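Local coordinates for protein terminal oxygenase component of carbazole 1,9a-dioxygenase (Sphingomonas, PDB 3GKQ) that acts as the Rieske non-heme iron terminal oxygenase of carbazole 1,9a-dioxygenase, probably dihydroxylating carbazole with electrons from a ferredoxin, at residues Q166-N180 with N328-E342. Residues are numbered along the deposited sequence; the frame is centred on the assembly and turned at random.
Sequences QHRVVDANWRMGVEN and NGFNDDDILARRSME. With FE2 (Fe (II) ion), chain G.
The Arg338 guanidinium lies between Gly177 CA on one face and Ile335 CD1, offset toward the rim, on the other; Asn180 OD1 sits at its edge, taking a weak, 3.4 Å hydrogen bond from Arg338 NE. Here helix 332-346 of the catalytic domain, a Bet v 1-like helix-grip fold, packs against strand 161-170, outermost in this chain's sheet, and helix 174-181. Arg168 meets Asp332 edge-on in a salt bridge, Arg168 NH1 to Asp332 OD1 2.8 Å, the carboxylate turned 81° from the guanidinium. Over the Arg339 face sits Asp171 OD2, 3.5 Å from Arg339 NH2, so charge alone joins them. Along the strand, Gln166 NE2 reaches Asn328 OD1 and also Gln299, a water bridges Gln166 OE1 and Asn328 ND2, and Val170 CG2 lies on Ile335 CD1. The axes of segments 174-180 and 332-342 run at 126°, N to C, with Met176 SD resting on Met341 CB. Glu342 folds back about CB-CG (chi2 61°), bringing OE1 2.9 Å from N of Asn173, the N-cap residue whose OD1 accepts from Arg175 N. Asn180 is a knob among Asp334, Ala337, Arg338 and Met341; its ND2 also bonds Tyr95 of the second subunit, a [2Fe-2S] pocket residue, consistent with electrons crossing between subunits as in this family. Asp334 chelates iron(II) with both oxygens, beside His186 and His190; Asn331 ND2 binds Asp334 OD2 at 2.9 Å, while Asn180 ND2 meets Asp334 OD1 on the anti side, tilted out of the carboxylate plane, at 3.1 Å.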
loop_
_atom_site.group_PDB
_atom_site.type_symbol
_atom_site.label_atom_id
_atom_site.label_comp_id
_atom_site.label_asym_id
_atom_site.label_seq_id
_atom_site.Cartn_x
_atom_site.Cartn_y
_atom_site.Cartn_z
ATOM N N GLN A 166 -2.126 -16.064 26.462
ATOM C CA GLN A 166 -1.221 -15.475 25.485
ATOM C C GLN A 166 -2.055 -14.700 24.469
ATOM O O GLN A 166 -3.266 -14.906 24.359
ATOM C CB GLN A 166 -0.425 -16.566 24.754
ATOM C CG GLN A 166 -1.292 -17.587 24.013
ATOM C CD GLN A 166 -0.482 -18.512 23.107
ATOM O OE1 GLN A 166 0.687 -18.788 23.368
ATOM N NE2 GLN A 166 -1.113 -19.007 22.047
ATOM N N HIS A 167 -1.410 -13.805 23.731
ATOM C CA HIS A 167 -2.115 -13.038 22.714
ATOM C C HIS A 167 -1.271 -12.889 21.456
ATOM O O HIS A 167 -0.050 -13.049 21.491
ATOM C CB HIS A 167 -2.534 -11.663 23.259
ATOM C CG HIS A 167 -1.409 -10.851 23.821
ATOM N ND1 HIS A 167 -0.430 -10.279 23.034
ATOM C CD2 HIS A 167 -1.124 -10.489 25.096
ATOM C CE1 HIS A 167 0.407 -9.600 23.800
ATOM N NE2 HIS A 167 0.007 -9.712 25.055
ATOM N N ARG A 168 -1.941 -12.611 20.342
ATOM C CA ARG A 168 -1.275 -12.434 19.058
ATOM C C ARG A 168 -2.135 -11.488 18.234
ATOM O O ARG A 168 -3.349 -11.412 18.435
ATOM C CB ARG A 168 -1.155 -13.774 18.319
ATOM C CG ARG A 168 -2.457 -14.239 17.666
ATOM C CD ARG A 168 -2.340 -15.633 17.037
ATOM N NE ARG A 168 -2.534 -16.702 18.018
ATOM C CZ ARG A 168 -2.525 -18.003 17.730
ATOM N NH1 ARG A 168 -2.328 -18.414 16.480
ATOM N NH2 ARG A 168 -2.727 -18.896 18.692
ATOM N N VAL A 169 -1.515 -10.763 17.313
ATOM C CA VAL A 169 -2.275 -9.860 16.471
ATOM C C VAL A 169 -2.725 -10.665 15.261
ATOM O O VAL A 169 -1.940 -11.406 14.675
ATOM C CB VAL A 169 -1.423 -8.658 16.022
ATOM C CG1 VAL A 169 -0.945 -7.877 17.240
ATOM C CG2 VAL A 169 -0.237 -9.140 15.224
ATOM N N VAL A 170 -4.000 -10.546 14.910
ATOM C CA VAL A 170 -4.543 -11.265 13.767
ATOM C C VAL A 170 -4.913 -10.269 12.666
ATOM O O VAL A 170 -5.500 -9.219 12.946
ATOM C CB VAL A 170 -5.789 -12.078 14.176
ATOM C CG1 VAL A 170 -6.408 -12.753 12.954
ATOM C CG2 VAL A 170 -5.399 -13.118 15.220
ATOM N N ASP A 171 -4.570 -10.603 11.423
ATOM C CA ASP A 171 -4.857 -9.731 10.289
ATOM C C ASP A 171 -6.301 -9.807 9.814
ATOM O O ASP A 171 -6.573 -10.171 8.672
ATOM C CB ASP A 171 -3.929 -10.048 9.113
ATOM C CG ASP A 171 -2.469 -9.838 9.449
ATOM O OD1 ASP A 171 -2.134 -8.792 10.048
ATOM O OD2 ASP A 171 -1.652 -10.717 9.105
ATOM N N ALA A 172 -7.229 -9.465 10.694
ATOM C CA ALA A 172 -8.636 -9.472 10.336
ATOM C C ALA A 172 -9.395 -8.605 11.320
ATOM O O ALA A 172 -8.919 -8.339 12.428
ATOM C CB ALA A 172 -9.191 -10.899 10.363
ATOM N N ASN A 173 -10.570 -8.155 10.898
ATOM C CA ASN A 173 -11.428 -7.347 11.744
ATOM C C ASN A 173 -11.814 -8.203 12.946
ATOM O O ASN A 173 -11.941 -9.429 12.827
ATOM C CB ASN A 173 -12.680 -6.929 10.975
ATOM C CG ASN A 173 -13.615 -6.093 11.812
ATOM O OD1 ASN A 173 -14.578 -6.600 12.381
ATOM N ND2 ASN A 173 -13.322 -4.799 11.907
ATOM N N TRP A 174 -12.008 -7.564 14.096
ATOM C CA TRP A 174 -12.353 -8.279 15.316
ATOM C C TRP A 174 -13.603 -9.149 15.190
ATOM O O TRP A 174 -13.689 -10.206 15.812
ATOM C CB TRP A 174 -12.538 -7.296 16.478
ATOM C CG TRP A 174 -13.790 -6.475 16.383
ATOM C CD1 TRP A 174 -13.989 -5.357 15.620
ATOM C CD2 TRP A 174 -15.028 -6.729 17.057
ATOM N NE1 TRP A 174 -15.274 -4.899 15.778
ATOM C CE2 TRP A 174 -15.934 -5.722 16.653
ATOM C CE3 TRP A 174 -15.458 -7.709 17.961
ATOM C CZ2 TRP A 174 -17.253 -5.670 17.125
ATOM C CZ3 TRP A 174 -16.777 -7.657 18.430
ATOM C CH2 TRP A 174 -17.655 -6.642 18.007
ATOM N N ARG A 175 -14.567 -8.717 14.384
ATOM C CA ARG A 175 -15.797 -9.487 14.222
ATOM C C ARG A 175 -15.557 -10.857 13.591
ATOM O O ARG A 175 -16.292 -11.802 13.868
ATOM C CB ARG A 175 -16.821 -8.685 13.409
ATOM C CG ARG A 175 -17.307 -7.430 14.145
ATOM C CD ARG A 175 -18.127 -6.512 13.248
ATOM N NE ARG A 175 -17.349 -6.027 12.109
ATOM C CZ ARG A 175 -17.845 -5.281 11.125
ATOM N NH1 ARG A 175 -19.122 -4.925 11.134
ATOM N NH2 ARG A 175 -17.069 -4.906 10.120
ATOM N N MET A 176 -14.532 -10.974 12.753
ATOM C CA MET A 176 -14.229 -12.261 12.142
ATOM C C MET A 176 -13.819 -13.229 13.248
ATOM O O MET A 176 -14.074 -14.432 13.161
ATOM C CB MET A 176 -13.094 -12.128 11.118
ATOM C CG MET A 176 -13.445 -11.254 9.916
ATOM S SD MET A 176 -14.939 -11.775 9.028
ATOM C CE MET A 176 -16.179 -10.677 9.765
ATOM N N GLY A 177 -13.185 -12.688 14.286
ATOM C CA GLY A 177 -12.757 -13.499 15.410
ATOM C C GLY A 177 -13.950 -13.988 16.210
ATOM O O GLY A 177 -14.043 -15.172 16.535
ATOM N N VAL A 178 -14.874 -13.081 16.519
ATOM C CA VAL A 178 -16.062 -13.445 17.288
ATOM C C VAL A 178 -16.959 -14.374 16.480
ATOM O O VAL A 178 -17.473 -15.359 17.007
ATOM C CB VAL A 178 -16.882 -12.198 17.697
ATOM C CG1 VAL A 178 -17.906 -12.575 18.761
ATOM C CG2 VAL A 178 -15.963 -11.125 18.227
ATOM N N GLU A 179 -17.151 -14.055 15.201
ATOM C CA GLU A 179 -17.976 -14.880 14.327
ATOM C C GLU A 179 -17.409 -16.308 14.339
ATOM O O GLU A 179 -18.135 -17.271 14.589
ATOM C CB GLU A 179 -17.962 -14.329 12.892
ATOM C CG GLU A 179 -18.658 -12.965 12.671
ATOM C CD GLU A 179 -20.167 -13.079 12.467
ATOM O OE1 GLU A 179 -20.598 -14.005 11.749
ATOM O OE2 GLU A 179 -20.920 -12.236 13.007
ATOM N N ASN A 180 -16.110 -16.431 14.078
ATOM C CA ASN A 180 -15.439 -17.735 14.061
ATOM C C ASN A 180 -15.500 -18.431 15.427
ATOM O O ASN A 180 -15.759 -19.630 15.513
ATOM C CB ASN A 180 -13.978 -17.553 13.617
ATOM C CG ASN A 180 -13.121 -18.795 13.850
ATOM O OD1 ASN A 180 -12.191 -18.776 14.661
ATOM N ND2 ASN A 180 -13.417 -19.868 13.129
ATOM N N ASN A 328 -2.165 -23.311 20.272
ATOM C CA ASN A 328 -1.605 -23.218 18.928
ATOM C C ASN A 328 -2.037 -24.440 18.116
ATOM O O ASN A 328 -2.543 -24.314 17.001
ATOM C CB ASN A 328 -0.072 -23.149 18.966
ATOM C CG ASN A 328 0.450 -21.919 19.700
ATOM O OD1 ASN A 328 -0.265 -20.933 19.874
ATOM N ND2 ASN A 328 1.709 -21.972 20.118
ATOM N N GLY A 329 -1.847 -25.623 18.698
ATOM C CA GLY A 329 -2.191 -26.865 18.028
ATOM C C GLY A 329 -3.630 -26.999 17.576
ATOM O O GLY A 329 -3.914 -27.680 16.588
ATOM N N PHE A 330 -4.542 -26.358 18.298
ATOM C CA PHE A 330 -5.957 -26.415 17.964
ATOM C C PHE A 330 -6.469 -25.115 17.330
ATOM O O PHE A 330 -7.140 -25.147 16.298
ATOM C CB PHE A 330 -6.775 -26.712 19.221
ATOM C CG PHE A 330 -8.237 -26.954 18.954
ATOM C CD1 PHE A 330 -8.689 -28.212 18.574
ATOM C CD2 PHE A 330 -9.163 -25.925 19.101
ATOM C CE1 PHE A 330 -10.045 -28.447 18.342
ATOM C CE2 PHE A 330 -10.519 -26.144 18.873
ATOM C CZ PHE A 330 -10.963 -27.416 18.494
ATOM N N ASN A 331 -6.156 -23.975 17.940
ATOM C CA ASN A 331 -6.642 -22.697 17.421
ATOM C C ASN A 331 -5.920 -22.075 16.231
ATOM O O ASN A 331 -6.473 -21.184 15.585
ATOM C CB ASN A 331 -6.735 -21.669 18.552
ATOM C CG ASN A 331 -7.815 -22.015 19.560
ATOM O OD1 ASN A 331 -7.535 -22.224 20.739
ATOM N ND2 ASN A 331 -9.060 -22.088 19.095
ATOM N N ASP A 332 -4.704 -22.515 15.925
ATOM C CA ASP A 332 -4.004 -21.938 14.782
ATOM C C ASP A 332 -4.861 -22.044 13.520
ATOM O O ASP A 332 -4.800 -21.176 12.650
ATOM C CB ASP A 332 -2.653 -22.623 14.552
ATOM C CG ASP A 332 -1.575 -22.126 15.505
ATOM O OD1 ASP A 332 -1.841 -21.182 16.283
ATOM O OD2 ASP A 332 -0.456 -22.679 15.472
ATOM N N ASP A 333 -5.671 -23.097 13.433
ATOM C CA ASP A 333 -6.541 -23.300 12.274
ATOM C C ASP A 333 -7.676 -22.277 12.189
ATOM O O ASP A 333 -8.219 -22.041 11.110
ATOM C CB ASP A 333 -7.144 -24.712 12.286
ATOM C CG ASP A 333 -6.116 -25.795 11.974
ATOM O OD1 ASP A 333 -5.320 -25.615 11.031
ATOM O OD2 ASP A 333 -6.113 -26.834 12.665
ATOM N N ASP A 334 -8.043 -21.683 13.321
ATOM C CA ASP A 334 -9.113 -20.690 13.334
ATOM C C ASP A 334 -8.655 -19.394 12.642
ATOM O O ASP A 334 -9.467 -18.643 12.098
ATOM C CB ASP A 334 -9.564 -20.398 14.779
ATOM C CG ASP A 334 -10.532 -21.459 15.332
ATOM O OD1 ASP A 334 -11.524 -21.779 14.651
ATOM O OD2 ASP A 334 -10.320 -21.969 16.453
ATOM N N ILE A 335 -7.348 -19.151 12.643
ATOM C CA ILE A 335 -6.787 -17.951 12.027
ATOM C C ILE A 335 -7.049 -17.864 10.524
ATOM O O ILE A 335 -7.451 -16.804 10.029
ATOM C CB ILE A 335 -5.268 -17.864 12.276
ATOM C CG1 ILE A 335 -4.971 -18.086 13.762
ATOM C CG2 ILE A 335 -4.743 -16.502 11.839
ATOM C CD1 ILE A 335 -5.716 -17.154 14.696
ATOM N N LEU A 336 -6.825 -18.964 9.802
ATOM C CA LEU A 336 -7.057 -18.991 8.357
ATOM C C LEU A 336 -8.509 -18.623 8.104
ATOM O O LEU A 336 -8.822 -17.854 7.194
ATOM C CB LEU A 336 -6.811 -20.396 7.775
ATOM C CG LEU A 336 -6.584 -20.583 6.258
ATOM C CD1 LEU A 336 -6.989 -22.000 5.853
ATOM C CD2 LEU A 336 -7.382 -19.586 5.447
ATOM N N ALA A 337 -9.400 -19.194 8.907
ATOM C CA ALA A 337 -10.821 -18.930 8.757
ATOM C C ALA A 337 -11.120 -17.431 8.844
ATOM O O ALA A 337 -11.862 -16.891 8.025
ATOM C CB ALA A 337 -11.607 -19.693 9.821
ATOM N N ARG A 338 -10.539 -16.764 9.836
ATOM C CA ARG A 338 -10.762 -15.330 10.014
ATOM C C ARG A 338 -10.200 -14.525 8.848
ATOM O O ARG A 338 -10.837 -13.595 8.369
ATOM C CB ARG A 338 -10.128 -14.851 11.322
ATOM C CG ARG A 338 -10.684 -15.547 12.543
ATOM C CD ARG A 338 -10.046 -15.019 13.817
ATOM N NE ARG A 338 -10.288 -15.934 14.925
ATOM C CZ ARG A 338 -9.653 -15.886 16.088
ATOM N NH1 ARG A 338 -8.732 -14.953 16.310
ATOM N NH2 ARG A 338 -9.916 -16.800 17.015
ATOM N N ARG A 339 -9.007 -14.888 8.391
ATOM C CA ARG A 339 -8.388 -14.183 7.279
ATOM C C ARG A 339 -9.113 -14.408 5.959
ATOM O O ARG A 339 -9.203 -13.495 5.135
ATOM C CB ARG A 339 -6.923 -14.599 7.142
ATOM C CG ARG A 339 -6.116 -14.323 8.398
ATOM C CD ARG A 339 -4.637 -14.617 8.205
ATOM N NE ARG A 339 -4.032 -13.718 7.230
ATOM C CZ ARG A 339 -2.727 -13.486 7.141
ATOM N NH1 ARG A 339 -1.887 -14.088 7.974
ATOM N NH2 ARG A 339 -2.262 -12.650 6.224
ATOM N N SER A 340 -9.645 -15.612 5.754
ATOM C CA SER A 340 -10.337 -15.897 4.504
ATOM C C SER A 340 -11.707 -15.245 4.445
ATOM O O SER A 340 -12.177 -14.893 3.362
ATOM C CB SER A 340 -10.464 -17.406 4.278
ATOM O OG SER A 340 -10.681 -17.666 2.896
ATOM N N MET A 341 -12.360 -15.087 5.595
ATOM C CA MET A 341 -13.668 -14.431 5.618
ATOM C C MET A 341 -13.504 -12.915 5.514
ATOM O O MET A 341 -14.361 -12.231 4.963
ATOM C CB MET A 341 -14.426 -14.713 6.921
ATOM C CG MET A 341 -15.060 -16.082 7.033
ATOM S SD MET A 341 -16.288 -16.094 8.345
ATOM C CE MET A 341 -15.238 -15.975 9.784
ATOM N N GLU A 342 -12.403 -12.411 6.064
ATOM C CA GLU A 342 -12.112 -10.975 6.110
ATOM C C GLU A 342 -12.517 -10.153 4.883
ATOM O O GLU A 342 -13.375 -9.278 4.986
ATOM C CB GLU A 342 -10.625 -10.759 6.450
ATOM C CG GLU A 342 -10.118 -9.303 6.387
ATOM C CD GLU A 342 -10.815 -8.353 7.363
ATOM O OE1 GLU A 342 -11.515 -8.818 8.292
ATOM O OE2 GLU A 342 -10.641 -7.125 7.208
HETATM FE FE FE2 G . -12.300 -22.901 16.420
HETATM O O HOH W 1 2.675 -19.469 21.683
HETATM O O HOH W 2 -13.098 -20.838 17.268
HETATM O O HOH W 3 -12.917 -23.522 18.250
#